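Local coordinates for RabGDI protein (Plasmodium falciparum 3D7, PDB 3P1W), which probably acts as a Rab GDP-dissociation inhibitor, holding prenylated Rab GTPases in the GDP-bound form and escorting them between membranes and cytosol, at residues Val143-Thr146 with Asp147-Leu151; Tyr168-Val171 with Ser172-Ala176; Lys189-Met192 with Leu193-Tyr196; Leu201-Leu204 with Thr205-Leu209; Ala214-Asn218 with Asp219-Lys223. All coordinates share one frame; numbering follows the deposited sequence.

Contact 1: residues Val143-Thr146 with Asp147-Leu151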
loop_
_atom_site.group_PDB
_atom_site.type_symbol
_atom_site.label_atom_id
_atom_site.label_comp_id
_atom_site.label_asym_id
_atom_site.label_seq_id
_atom_site.Cartn_x
_atom_site.Cartn_y
_atom_site.Cartn_z
ATOM N N VAL A 143 10.515 7.511 -13.253
ATOM C CA VAL A 143 10.990 6.144 -13.258
ATOM C C VAL A 143 10.820 5.583 -14.671
ATOM O O VAL A 143 9.699 5.487 -15.156
ATOM C CB VAL A 143 10.204 5.270 -12.293
ATOM C CG1 VAL A 143 10.648 3.824 -12.424
ATOM C CG2 VAL A 143 10.377 5.799 -10.828
ATOM N N PRO A 144 11.931 5.208 -15.320
ATOM C CA PRO A 144 11.813 4.679 -16.680
ATOM C C PRO A 144 11.306 3.260 -16.661
ATOM O O PRO A 144 11.721 2.455 -15.818
ATOM C CB PRO A 144 13.238 4.758 -17.221
ATOM C CG PRO A 144 14.109 4.767 -16.039
ATOM C CD PRO A 144 13.334 5.309 -14.877
ATOM N N ALA A 145 10.364 2.970 -17.552
ATOM C CA ALA A 145 9.733 1.660 -17.579
ATOM C C ALA A 145 9.751 0.991 -18.947
ATOM O O ALA A 145 9.234 -0.097 -19.077
ATOM C CB ALA A 145 8.304 1.757 -17.054
ATOM N N THR A 146 10.340 1.633 -19.952
ATOM C CA THR A 146 10.556 0.977 -21.235
ATOM C C THR A 146 11.996 1.183 -21.661
ATOM O O THR A 146 12.701 2.062 -21.136
ATOM C CB THR A 146 9.660 1.559 -22.329
ATOM O OG1 THR A 146 10.085 2.895 -22.613
ATOM C CG2 THR A 146 8.196 1.554 -21.905
ATOM N N ASP A 147 12.420 0.374 -22.627
ATOM C CA ASP A 147 13.766 0.472 -23.164
ATOM C C ASP A 147 14.045 1.898 -23.649
ATOM O O ASP A 147 15.112 2.451 -23.384
ATOM C CB ASP A 147 14.019 -0.586 -24.279
ATOM C CG ASP A 147 12.990 -0.548 -25.412
ATOM O OD1 ASP A 147 11.902 0.047 -25.253
ATOM O OD2 ASP A 147 13.275 -1.137 -26.482
ATOM N N MET A 148 13.062 2.497 -24.314
ATOM C CA MET A 148 13.206 3.841 -24.858
ATOM C C MET A 148 13.277 4.898 -23.748
ATOM O O MET A 148 14.010 5.874 -23.872
ATOM C CB MET A 148 12.060 4.150 -25.836
ATOM C CG MET A 148 12.000 3.220 -27.073
ATOM S SD MET A 148 13.281 3.561 -28.279
ATOM C CE MET A 148 14.675 2.580 -27.688
ATOM N N GLU A 149 12.545 4.685 -22.657
ATOM C CA GLU A 149 12.589 5.604 -21.513
ATOM C C GLU A 149 13.950 5.549 -20.829
ATOM O O GLU A 149 14.489 6.584 -20.458
ATOM C CB GLU A 149 11.438 5.328 -20.547
ATOM C CG GLU A 149 10.085 5.764 -21.121
ATOM C CD GLU A 149 8.895 5.467 -20.240
ATOM O OE1 GLU A 149 9.024 4.813 -19.172
ATOM O OE2 GLU A 149 7.790 5.900 -20.633
ATOM N N ALA A 150 14.530 4.356 -20.726
ATOM C CA ALA A 150 15.859 4.176 -20.148
ATOM C C ALA A 150 16.962 4.912 -20.919
ATOM O O ALA A 150 17.849 5.536 -20.315
ATOM C CB ALA A 150 16.192 2.693 -20.065
ATOM N N LEU A 151 16.898 4.848 -22.249
ATOM C CA LEU A 151 17.952 5.421 -23.106
ATOM C C LEU A 151 18.028 6.949 -22.965
ATOM O O LEU A 151 19.050 7.558 -23.284
ATOM C CB LEU A 151 17.708 5.029 -24.574
ATOM C CG LEU A 151 18.893 5.162 -25.528
ATOM C CD1 LEU A 151 20.089 4.414 -24.971
ATOM C CD2 LEU A 151 18.522 4.656 -26.930
#
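Thr146 and Glu149 form the heart of a local N-cap contact, where the chain leaving strand 138-142 turns into the short helix 147-151. Thr146 sits just before the first helical turn, and its OG1 lies between the backbone N and the carbonyl carbon (chi1 69°), which aims the hydroxyl at the first-turn amide of Glu149. Glu149 N donates to Thr146 OG1 at 3.0 Å. The carbonyl of the same threonine starts the regular helical bonding: Ala150 N reaches Thr146 O over 3.0 Å, arriving almost in line with the C=O.

Glu149 answers in the other direction. Its extended chain slants across the Thr146 side chain, with Glu149 CG 3.2 Å from Thr146 OG1, and carries the carboxylate back to the incoming loop. There Glu149 OE1 accepts from Ala145 N at 2.8 Å along a fairly straight N-H path (160°). One side chain thus gives the helix its cap, while a residue in the first turn grips the backbone before that cap. Pro144 CB adds an apolar touch, 3.8 Å from Glu149 CB.

The loop is pinned on several sides. Pro144 O takes a hydrogen bond from Tyr168 of helix 158-173, on which Ala150 also leans; Ala145 packs on Tyr236 and Ile240 of helix 226-243, and Pro144 meets Phe208 of helix 203-213.

Contact 2: residues Tyr168-Val171 with Ser172-Ala176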
loop_
_atom_site.group_PDB
_atom_site.type_symbol
_atom_site.label_atom_id
_atom_site.label_comp_id
_atom_site.label_asym_id
_atom_site.label_seq_id
_atom_site.Cartn_x
_atom_site.Cartn_y
_atom_site.Cartn_z
ATOM N N TYR A 168 16.443 -3.583 -20.047
ATOM C CA TYR A 168 14.999 -3.592 -20.258
ATOM C C TYR A 168 14.586 -4.427 -21.474
ATOM O O TYR A 168 13.576 -5.118 -21.435
ATOM C CB TYR A 168 14.447 -2.175 -20.365
ATOM C CG TYR A 168 14.190 -1.490 -19.023
ATOM C CD1 TYR A 168 14.300 -2.170 -17.805
ATOM C CD2 TYR A 168 13.768 -0.182 -18.983
ATOM C CE1 TYR A 168 14.028 -1.523 -16.589
ATOM C CE2 TYR A 168 13.502 0.463 -17.796
ATOM C CZ TYR A 168 13.626 -0.197 -16.598
ATOM O OH TYR A 168 13.338 0.487 -15.415
ATOM N N GLN A 169 15.357 -4.355 -22.550
ATOM C CA GLN A 169 15.100 -5.207 -23.712
ATOM C C GLN A 169 15.142 -6.684 -23.319
ATOM O O GLN A 169 14.219 -7.434 -23.630
ATOM C CB GLN A 169 16.077 -4.898 -24.851
ATOM C CG GLN A 169 15.774 -3.591 -25.555
ATOM C CD GLN A 169 16.776 -3.274 -26.650
ATOM O OE1 GLN A 169 17.622 -4.098 -26.983
ATOM N NE2 GLN A 169 16.683 -2.078 -27.211
ATOM N N TYR A 170 16.191 -7.077 -22.603
ATOM C CA TYR A 170 16.317 -8.448 -22.091
ATOM C C TYR A 170 15.112 -8.882 -21.262
ATOM O O TYR A 170 14.528 -9.935 -21.523
ATOM C CB TYR A 170 17.591 -8.588 -21.253
ATOM C CG TYR A 170 17.816 -9.971 -20.651
ATOM C CD1 TYR A 170 18.199 -11.053 -21.450
ATOM C CD2 TYR A 170 17.700 -10.181 -19.284
ATOM C CE1 TYR A 170 18.427 -12.322 -20.890
ATOM C CE2 TYR A 170 17.921 -11.433 -18.717
ATOM C CZ TYR A 170 18.292 -12.501 -19.527
ATOM O OH TYR A 170 18.506 -13.732 -18.939
ATOM N N VAL A 171 14.737 -8.072 -20.265
ATOM C CA VAL A 171 13.625 -8.430 -19.377
ATOM C C VAL A 171 12.314 -8.512 -20.158
ATOM O O VAL A 171 11.487 -9.386 -19.917
ATOM C CB VAL A 171 13.463 -7.406 -18.216
ATOM C CG1 VAL A 171 12.275 -7.781 -17.333
ATOM C CG2 VAL A 171 14.736 -7.336 -17.395
ATOM N N SER A 172 12.140 -7.592 -21.101
ATOM C CA SER A 172 10.930 -7.539 -21.911
ATOM C C SER A 172 10.682 -8.856 -22.675
ATOM O O SER A 172 9.531 -9.238 -22.896
ATOM C CB SER A 172 11.029 -6.374 -22.893
ATOM O OG SER A 172 9.800 -6.153 -23.548
ATOM N N GLU A 173 11.753 -9.556 -23.044
ATOM C CA GLU A 173 11.641 -10.837 -23.771
ATOM C C GLU A 173 11.904 -12.075 -22.914
ATOM O O GLU A 173 11.766 -13.203 -23.383
ATOM C CB GLU A 173 12.592 -10.828 -24.948
ATOM C CG GLU A 173 12.186 -9.826 -25.996
ATOM C CD GLU A 173 12.942 -10.020 -27.273
ATOM O OE1 GLU A 173 12.812 -11.109 -27.884
ATOM O OE2 GLU A 173 13.670 -9.087 -27.664
ATOM N N TRP A 174 12.266 -11.850 -21.656
ATOM C CA TRP A 174 12.582 -12.920 -20.723
ATOM C C TRP A 174 11.328 -13.682 -20.274
ATOM O O TRP A 174 10.259 -13.091 -20.071
ATOM C CB TRP A 174 13.299 -12.319 -19.515
ATOM C CG TRP A 174 13.683 -13.281 -18.467
ATOM C CD1 TRP A 174 14.859 -13.962 -18.362
ATOM C CD2 TRP A 174 12.905 -13.642 -17.328
ATOM N NE1 TRP A 174 14.857 -14.738 -17.228
ATOM C CE2 TRP A 174 13.665 -14.565 -16.577
ATOM C CE3 TRP A 174 11.634 -13.277 -16.872
ATOM C CZ2 TRP A 174 13.189 -15.139 -15.390
ATOM C CZ3 TRP A 174 11.159 -13.843 -15.694
ATOM C CH2 TRP A 174 11.941 -14.765 -14.965
ATOM N N ASP A 175 11.482 -14.998 -20.117
ATOM C CA ASP A 175 10.403 -15.883 -19.678
ATOM C C ASP A 175 10.962 -16.911 -18.707
ATOM O O ASP A 175 11.904 -17.646 -19.039
ATOM C CB ASP A 175 9.770 -16.591 -20.879
ATOM C CG ASP A 175 8.520 -17.394 -20.509
ATOM O OD1 ASP A 175 8.515 -18.112 -19.483
ATOM O OD2 ASP A 175 7.538 -17.320 -21.276
ATOM N N ALA A 176 10.351 -16.989 -17.528
ATOM C CA ALA A 176 10.806 -17.884 -16.472
ATOM C C ALA A 176 10.847 -19.355 -16.914
ATOM O O ALA A 176 11.604 -20.148 -16.346
ATOM C CB ALA A 176 9.916 -17.732 -15.243
#
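Tyr170 and Trp174, one helical turn apart, both carry CG trans to the backbone N (chi1 179° and 180°), and this brings the tyrosine's hydroxyl end alongside the pyrrole side of the indole. Tyr170 OH arrives at the edge of the indole, near its plane, 3.7 Å from Trp174 CD1, while Tyr170 CZ stands 3.9 Å from that same carbon. It is an oblique meeting of the rings, with 51° between the planes of Tyr170 and Trp174. Tyr170 OH spends its hydrogen bond on Trp182 O. Trp174 NE1 is buried with no polar partner in the model.

Along the backbone the bonding shortens from four-residue to three-residue steps. Ser172 N still bonds to Tyr168 O at 2.9 Å, the normal step of four residues. After it, Glu173 N bonds to Tyr170 O at 3.2 Å, besides a weak bond to Gln169 O, and Trp174 N reaches Val171 O at 3.1 Å. Both of these three-residue bonds approach from well above the carbonyl plane.

Trp174 also meets the ring of Trp182 and packs on Leu230 of helix 226-243. The passage from alpha-type to 3-10-type bonding is a common way for an alpha helix to finish, here helix 158-173.

Contact 3: residues Lys189-Met192 with Leu193-Tyr196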
loop_
_atom_site.group_PDB
_atom_site.type_symbol
_atom_site.label_atom_id
_atom_site.label_comp_id
_atom_site.label_asym_id
_atom_site.label_seq_id
_atom_site.Cartn_x
_atom_site.Cartn_y
_atom_site.Cartn_z
ATOM N N LYS A 189 19.699 -20.281 -10.738
ATOM C CA LYS A 189 21.013 -20.534 -10.146
ATOM C C LYS A 189 21.751 -19.222 -9.869
ATOM O O LYS A 189 22.349 -19.051 -8.802
ATOM C CB LYS A 189 21.844 -21.449 -11.062
ATOM N N LEU A 190 21.697 -18.285 -10.813
ATOM C CA LEU A 190 22.325 -16.981 -10.617
ATOM C C LEU A 190 21.458 -16.100 -9.726
ATOM O O LEU A 190 20.222 -16.187 -9.756
ATOM C CB LEU A 190 22.548 -16.278 -11.954
ATOM C CG LEU A 190 23.418 -16.984 -13.002
ATOM C CD1 LEU A 190 23.663 -16.039 -14.158
ATOM C CD2 LEU A 190 24.734 -17.473 -12.413
ATOM N N THR A 191 22.118 -15.244 -8.948
ATOM C CA THR A 191 21.429 -14.248 -8.144
ATOM C C THR A 191 21.084 -13.028 -8.996
ATOM O O THR A 191 21.627 -12.845 -10.081
ATOM C CB THR A 191 22.291 -13.773 -6.962
ATOM O OG1 THR A 191 23.428 -13.059 -7.453
ATOM C CG2 THR A 191 22.749 -14.953 -6.102
ATOM N N MET A 192 20.193 -12.163 -8.505
ATOM C CA MET A 192 19.886 -10.960 -9.278
ATOM C C MET A 192 21.124 -10.091 -9.445
ATOM O O MET A 192 21.278 -9.434 -10.474
ATOM C CB MET A 192 18.761 -10.130 -8.637
ATOM C CG MET A 192 18.256 -9.019 -9.568
ATOM S SD MET A 192 17.560 -9.686 -11.091
ATOM C CE MET A 192 17.628 -8.291 -12.201
ATOM N N LEU A 193 21.995 -10.078 -8.439
ATOM C CA LEU A 193 23.202 -9.259 -8.486
ATOM C C LEU A 193 24.090 -9.709 -9.648
ATOM O O LEU A 193 24.640 -8.889 -10.367
ATOM C CB LEU A 193 23.979 -9.341 -7.164
ATOM C CG LEU A 193 25.348 -8.642 -7.142
ATOM C CD1 LEU A 193 25.207 -7.153 -7.391
ATOM C CD2 LEU A 193 26.114 -8.915 -5.847
ATOM N N GLU A 194 24.198 -11.018 -9.840
ATOM C CA GLU A 194 24.991 -11.542 -10.958
ATOM C C GLU A 194 24.376 -11.122 -12.295
ATOM O O GLU A 194 25.106 -10.824 -13.233
ATOM C CB GLU A 194 25.158 -13.062 -10.859
ATOM C CG GLU A 194 26.043 -13.487 -9.684
ATOM C CD GLU A 194 26.112 -14.993 -9.507
ATOM O OE1 GLU A 194 26.968 -15.634 -10.152
ATOM O OE2 GLU A 194 25.327 -15.540 -8.711
ATOM N N ILE A 195 23.042 -11.038 -12.366
ATOM C CA ILE A 195 22.377 -10.552 -13.583
ATOM C C ILE A 195 22.672 -9.067 -13.825
ATOM O O ILE A 195 22.937 -8.664 -14.953
ATOM C CB ILE A 195 20.849 -10.745 -13.545
ATOM C CG1 ILE A 195 20.475 -12.231 -13.517
ATOM C CG2 ILE A 195 20.201 -10.053 -14.756
ATOM C CD1 ILE A 195 20.861 -12.997 -14.785
ATOM N N TYR A 196 22.620 -8.251 -12.769
ATOM C CA TYR A 196 22.983 -6.839 -12.893
ATOM C C TYR A 196 24.414 -6.686 -13.426
ATOM O O TYR A 196 24.655 -5.940 -14.370
ATOM C CB TYR A 196 22.874 -6.121 -11.546
ATOM C CG TYR A 196 21.472 -5.787 -11.057
ATOM C CD1 TYR A 196 20.467 -5.359 -11.929
ATOM C CD2 TYR A 196 21.171 -5.849 -9.696
ATOM C CE1 TYR A 196 19.185 -5.003 -11.458
ATOM C CE2 TYR A 196 19.898 -5.507 -9.213
ATOM C CZ TYR A 196 18.903 -5.099 -10.095
ATOM O OH TYR A 196 17.649 -4.756 -9.597
#
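Met192 lays its side chain along one face of the Tyr196 ring, a turn further on. Met192 CB lies against the backbone, 3.2 Å from Leu193 N. With CG trans to the backbone N (chi1 -169°), the chain then brings Met192 CG to 3.9 Å from Tyr196 CE2, above the ring but displaced toward its rim. A bend at chi2 carries SD over the middle of the face, 5.0 Å from the Tyr196 ring centroid, a distant Met-aromatic contact. The methyl Met192 CE comes down again, 3.7 Å from Tyr196 CE1, and makes a CH-pi contact; it also touches Ile195 CG2 at 4.0 Å.

The helix start beside it is a capping box. Glu194 N donates to Thr191 OG1 at 3.2 Å, and in return Thr191 N donates to Glu194 OE2 at 3.2 Å, a nearly straight bond that meets the carboxylate from above its plane. Thr191 OG1 adds a weak bond to the same oxygen. Leu190 CD2 lies beside the other carboxylate oxygen, 3.7 Å from Glu194 OE1.

Helix 192-198 sits among three others: Met192 and Ile195 press on Phe167 of helix 158-173 and on Ala226 of helix 226-243, while Tyr196 packs against Ile206 and Leu209 of helix 203-213 and hydrogen-bonds through OH to Tyr221.

Contact 4: residues Leu201-Leu204 with Thr205-Leu209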
loop_
_atom_site.group_PDB
_atom_site.type_symbol
_atom_site.label_atom_id
_atom_site.label_comp_id
_atom_site.label_asym_id
_atom_site.label_seq_id
_atom_site.Cartn_x
_atom_site.Cartn_y
_atom_site.Cartn_z
ATOM N N LEU A 201 25.455 -2.838 -14.864
ATOM C CA LEU A 201 24.696 -1.710 -14.297
ATOM C C LEU A 201 25.377 -1.181 -13.026
ATOM O O LEU A 201 25.855 -1.968 -12.216
ATOM C CB LEU A 201 23.255 -2.137 -14.003
ATOM C CG LEU A 201 22.409 -2.628 -15.183
ATOM C CD1 LEU A 201 20.968 -2.846 -14.772
ATOM C CD2 LEU A 201 22.459 -1.673 -16.380
ATOM N N CYS A 202 25.415 0.150 -12.856
ATOM C CA CYS A 202 26.010 0.775 -11.657
ATOM C C CYS A 202 25.041 0.835 -10.448
ATOM O O CYS A 202 23.852 0.546 -10.579
ATOM C CB CYS A 202 26.495 2.186 -11.980
ATOM S SG CYS A 202 25.186 3.404 -12.037
ATOM N N GLN A 203 25.577 1.230 -9.294
ATOM C CA GLN A 203 24.868 1.133 -8.037
ATOM C C GLN A 203 23.578 1.959 -8.023
ATOM O O GLN A 203 22.541 1.457 -7.607
ATOM C CB GLN A 203 25.778 1.521 -6.855
ATOM C CG GLN A 203 25.129 1.377 -5.470
ATOM C CD GLN A 203 24.387 0.047 -5.291
ATOM O OE1 GLN A 203 24.889 -1.008 -5.694
ATOM N NE2 GLN A 203 23.189 0.097 -4.693
ATOM N N LEU A 204 23.644 3.206 -8.481
ATOM C CA LEU A 204 22.466 4.062 -8.555
ATOM C C LEU A 204 21.389 3.462 -9.456
ATOM O O LEU A 204 20.191 3.564 -9.161
ATOM C CB LEU A 204 22.859 5.476 -9.013
ATOM C CG LEU A 204 23.603 6.308 -7.956
ATOM C CD1 LEU A 204 24.256 7.563 -8.593
ATOM C CD2 LEU A 204 22.686 6.674 -6.784
ATOM N N THR A 205 21.797 2.781 -10.527
ATOM C CA THR A 205 20.828 2.091 -11.391
ATOM C C THR A 205 20.143 0.959 -10.647
ATOM O O THR A 205 18.916 0.833 -10.695
ATOM C CB THR A 205 21.492 1.530 -12.652
ATOM O OG1 THR A 205 22.228 2.577 -13.273
ATOM C CG2 THR A 205 20.439 0.984 -13.636
ATOM N N ILE A 206 20.952 0.153 -9.964
ATOM C CA ILE A 206 20.483 -0.941 -9.114
ATOM C C ILE A 206 19.510 -0.407 -8.054
ATOM O O ILE A 206 18.463 -1.013 -7.788
ATOM C CB ILE A 206 21.679 -1.683 -8.454
ATOM C CG1 ILE A 206 22.446 -2.482 -9.522
ATOM C CG2 ILE A 206 21.200 -2.623 -7.351
ATOM C CD1 ILE A 206 23.867 -2.905 -9.129
ATOM N N ASP A 207 19.852 0.742 -7.482
ATOM C CA ASP A 207 18.996 1.388 -6.495
ATOM C C ASP A 207 17.582 1.629 -6.982
ATOM O O ASP A 207 16.630 1.223 -6.299
ATOM C CB ASP A 207 19.584 2.726 -6.065
ATOM C CG ASP A 207 20.846 2.578 -5.268
ATOM O OD1 ASP A 207 21.139 1.443 -4.825
ATOM O OD2 ASP A 207 21.548 3.614 -5.107
ATOM N N PHE A 208 17.409 2.304 -8.124
ATOM C CA PHE A 208 16.036 2.606 -8.565
ATOM C C PHE A 208 15.362 1.377 -9.159
ATOM O O PHE A 208 14.143 1.218 -9.034
ATOM C CB PHE A 208 15.929 3.836 -9.488
ATOM C CG PHE A 208 16.274 3.573 -10.942
ATOM C CD1 PHE A 208 15.373 2.932 -11.778
ATOM C CD2 PHE A 208 17.473 4.023 -11.473
ATOM C CE1 PHE A 208 15.683 2.708 -13.119
ATOM C CE2 PHE A 208 17.787 3.805 -12.807
ATOM C CZ PHE A 208 16.896 3.145 -13.626
ATOM N N LEU A 209 16.133 0.496 -9.801
ATOM C CA LEU A 209 15.521 -0.757 -10.279
ATOM C C LEU A 209 14.923 -1.577 -9.143
ATOM O O LEU A 209 13.802 -2.065 -9.247
ATOM C CB LEU A 209 16.523 -1.607 -11.058
ATOM C CG LEU A 209 16.838 -1.010 -12.426
ATOM C CD1 LEU A 209 18.005 -1.728 -13.083
ATOM C CD2 LEU A 209 15.591 -1.058 -13.278
#
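The amide of Gln203 and the carboxylate of Asp207 meet across one helical turn with their planes 60° apart, and the two side chains cross at about a right angle. Gln203 NE2 points to Asp207 OD1, but their separation of 2.5 Å is too short, and the approach too bent, for the details to be trusted. The other carboxylate oxygen, OD2, takes its bond from Asn353. The Phe208 ring has Thr205 O over one face, toward the rim, while Leu204 O approaches it obliquely, 3.6 Å from Phe208 CD2.

These groups ride on the first turns of helix 203-213, with Cys202 in the N-cap position. Ile206 N bonds to Cys202 O at 3.0 Å, Asp207 N to Gln203 O at 2.8 Å and Phe208 N to Leu204 O at 3.2 Å, the regular alpha ladder. A chi1 of 78° turns the cysteine thiol forward over the new helix, leaving Cys202 SG 3.3 Å from Thr205 OG1. That hydroxyl is held by Glu160 OE1, and the same carboxylate oxygen also takes Cys202 N, tying the helix start to helix 158-173.

On the buried side, Leu201 folds back from the loop. Leu201 CD1 touches Leu209 CD1 at 3.6 Å, two turns along, and Thr205 CG2 at 4.0 Å, the leucine crossing both side chains at about a right angle. Leu209 continues onto Phe167 and Tyr168 of helix 158-173, and Ile206 packs on Tyr196 of helix 192-198.

Contact 5: residues Ala214-Asn218 with Asp219-Lys223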
loop_
_atom_site.group_PDB
_atom_site.type_symbol
_atom_site.label_atom_id
_atom_site.label_comp_id
_atom_site.label_asym_id
_atom_site.label_seq_id
_atom_site.Cartn_x
_atom_site.Cartn_y
_atom_site.Cartn_z
ATOM N N ALA A 214 11.180 -3.006 -9.295
ATOM C CA ALA A 214 10.881 -4.262 -8.608
ATOM C C ALA A 214 10.073 -4.069 -7.297
ATOM O O ALA A 214 9.503 -5.030 -6.753
ATOM C CB ALA A 214 12.171 -5.028 -8.329
ATOM N N LEU A 215 10.052 -2.835 -6.792
ATOM C CA LEU A 215 9.227 -2.437 -5.631
ATOM C C LEU A 215 9.566 -3.169 -4.334
ATOM O O LEU A 215 8.705 -3.401 -3.454
ATOM C CB LEU A 215 7.734 -2.528 -5.966
ATOM C CG LEU A 215 7.315 -1.619 -7.132
ATOM C CD1 LEU A 215 5.855 -1.900 -7.480
ATOM C CD2 LEU A 215 7.554 -0.099 -6.860
ATOM N N TYR A 216 10.849 -3.466 -4.186
ATOM C CA TYR A 216 11.339 -4.054 -2.958
ATOM C C TYR A 216 11.585 -2.960 -1.901
ATOM O O TYR A 216 11.710 -1.778 -2.217
ATOM C CB TYR A 216 12.635 -4.786 -3.203
ATOM C CG TYR A 216 12.539 -6.115 -3.938
ATOM C CD1 TYR A 216 11.805 -7.181 -3.411
ATOM C CD2 TYR A 216 13.267 -6.331 -5.111
ATOM C CE1 TYR A 216 11.769 -8.435 -4.075
ATOM C CE2 TYR A 216 13.238 -7.554 -5.766
ATOM C CZ TYR A 216 12.490 -8.598 -5.248
ATOM O OH TYR A 216 12.478 -9.801 -5.916
ATOM N N LEU A 217 11.696 -3.399 -0.651
ATOM C CA LEU A 217 11.881 -2.519 0.506
ATOM C C LEU A 217 13.336 -2.368 0.924
ATOM O O LEU A 217 13.680 -1.471 1.675
ATOM C CB LEU A 217 11.091 -3.089 1.689
ATOM C CG LEU A 217 9.629 -3.451 1.428
ATOM C CD1 LEU A 217 8.913 -3.629 2.762
ATOM C CD2 LEU A 217 8.912 -2.408 0.575
ATOM N N ASN A 218 14.182 -3.283 0.453
ATOM C CA ASN A 218 15.591 -3.303 0.826
ATOM C C ASN A 218 16.351 -4.094 -0.241
ATOM O O ASN A 218 15.746 -4.546 -1.218
ATOM C CB ASN A 218 15.761 -3.913 2.223
ATOM C CG ASN A 218 15.271 -5.350 2.296
ATOM O OD1 ASN A 218 15.628 -6.178 1.466
ATOM N ND2 ASN A 218 14.438 -5.649 3.285
ATOM N N ASP A 219 17.648 -4.286 -0.031
ATOM C CA ASP A 219 18.494 -4.943 -1.034
ATOM C C ASP A 219 18.781 -6.427 -0.768
ATOM O O ASP A 219 19.697 -6.983 -1.379
ATOM C CB ASP A 219 19.790 -4.155 -1.196
ATOM C CG ASP A 219 19.561 -2.761 -1.786
ATOM O OD1 ASP A 219 18.512 -2.506 -2.446
ATOM O OD2 ASP A 219 20.444 -1.908 -1.581
ATOM N N ASP A 220 17.977 -7.088 0.069
ATOM C CA ASP A 220 18.128 -8.551 0.295
ATOM C C ASP A 220 17.963 -9.362 -0.999
ATOM O O ASP A 220 18.624 -10.392 -1.178
ATOM C CB ASP A 220 17.119 -9.063 1.341
ATOM C CG ASP A 220 17.359 -8.486 2.741
ATOM O OD1 ASP A 220 18.386 -7.821 2.981
ATOM O OD2 ASP A 220 16.505 -8.710 3.608
ATOM N N TYR A 221 17.101 -8.900 -1.906
ATOM C CA TYR A 221 16.876 -9.590 -3.184
ATOM C C TYR A 221 18.145 -9.831 -3.999
ATOM O O TYR A 221 18.178 -10.761 -4.799
ATOM C CB TYR A 221 15.861 -8.846 -4.067
ATOM C CG TYR A 221 16.427 -7.633 -4.768
ATOM C CD1 TYR A 221 16.949 -7.731 -6.049
ATOM C CD2 TYR A 221 16.470 -6.401 -4.136
ATOM C CE1 TYR A 221 17.464 -6.637 -6.696
ATOM C CE2 TYR A 221 17.000 -5.289 -4.776
ATOM C CZ TYR A 221 17.494 -5.412 -6.063
ATOM O OH TYR A 221 18.041 -4.333 -6.711
ATOM N N LEU A 222 19.166 -9.000 -3.795
ATOM C CA LEU A 222 20.417 -9.078 -4.554
ATOM C C LEU A 222 21.056 -10.447 -4.425
ATOM O O LEU A 222 21.628 -10.949 -5.378
ATOM C CB LEU A 222 21.416 -8.008 -4.096
ATOM C CG LEU A 222 21.137 -6.563 -4.537
ATOM C CD1 LEU A 222 22.169 -5.621 -3.915
ATOM C CD2 LEU A 222 21.128 -6.415 -6.047
ATOM N N LYS A 223 20.928 -11.042 -3.244
ATOM C CA LYS A 223 21.527 -12.344 -2.944
ATOM C C LYS A 223 20.603 -13.517 -3.260
ATOM O O LYS A 223 21.033 -14.650 -3.230
ATOM C CB LYS A 223 21.926 -12.387 -1.471
ATOM C CG LYS A 223 22.984 -11.340 -1.127
ATOM C CD LYS A 223 23.322 -11.307 0.373
ATOM C CE LYS A 223 24.811 -10.974 0.584
ATOM N NZ LYS A 223 25.173 -10.856 2.031
HETATM O O HOH W 1 14.682 -7.366 -1.190
#
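Asn218 OD1 accepts from Asp220 N at 2.9 Å with a nearly straight N-H (162°), closing an Asx turn in the loop between helices 203-213 and 226-243. The first side-chain torsion of Asn218, 61°, folds the amide forward over the next residues. The backbone carbonyl takes part through a water: water 1 donates to Asn218 O at 3.0 Å and accepts from Tyr221 N, also at 3.0 Å, bridging the turn where carbonyl and amide do not meet directly.

Next to the turn the rings of Tyr216 and Tyr221 lie almost parallel, 12° between planes, but slid so far that they barely overlap. Tyr221 CB lies over one face of the Tyr216 ring, 3.7 Å from its centroid in a CH-pi contact, and Tyr216 CE2 comes within 3.3 Å of Tyr221 CG. Ala214 O lies over the opposite face of Tyr216, toward the rim. Arg232 makes a cation-pi contact with this ring too, and Tyr216 OH bonds to Thr229 of helix 226-243.

Polar bonds thus set the course of the backbone, while the paired tyrosine rings pack beside it. With one link of the turn made by water, that link probably depends on a solvent molecule keeping its place.

Contact 4 is the most buried of the five, contact 5 lies at the surface, and contacts 1, 2 and 3 are half sunk. Contacts 1 and 3 are both threonine-capped helix starts, but the glutamate of contact 3 bonds back to the cap residue itself, a capping box, whereas that of contact 1 reaches one residue earlier. Contact 4 starts its helix with a cysteine at the N-cap and leucine packing; contact 2 is a helix end, with an aromatic pair beside it; contact 5 bridges a loop through water. Tyr168 links contact 2 to contacts 1 and 4, Tyr196 links contact 3 to contacts 4 and 5. All five lie among packed helices, consistent with the helical domain of Rab GDI relatives.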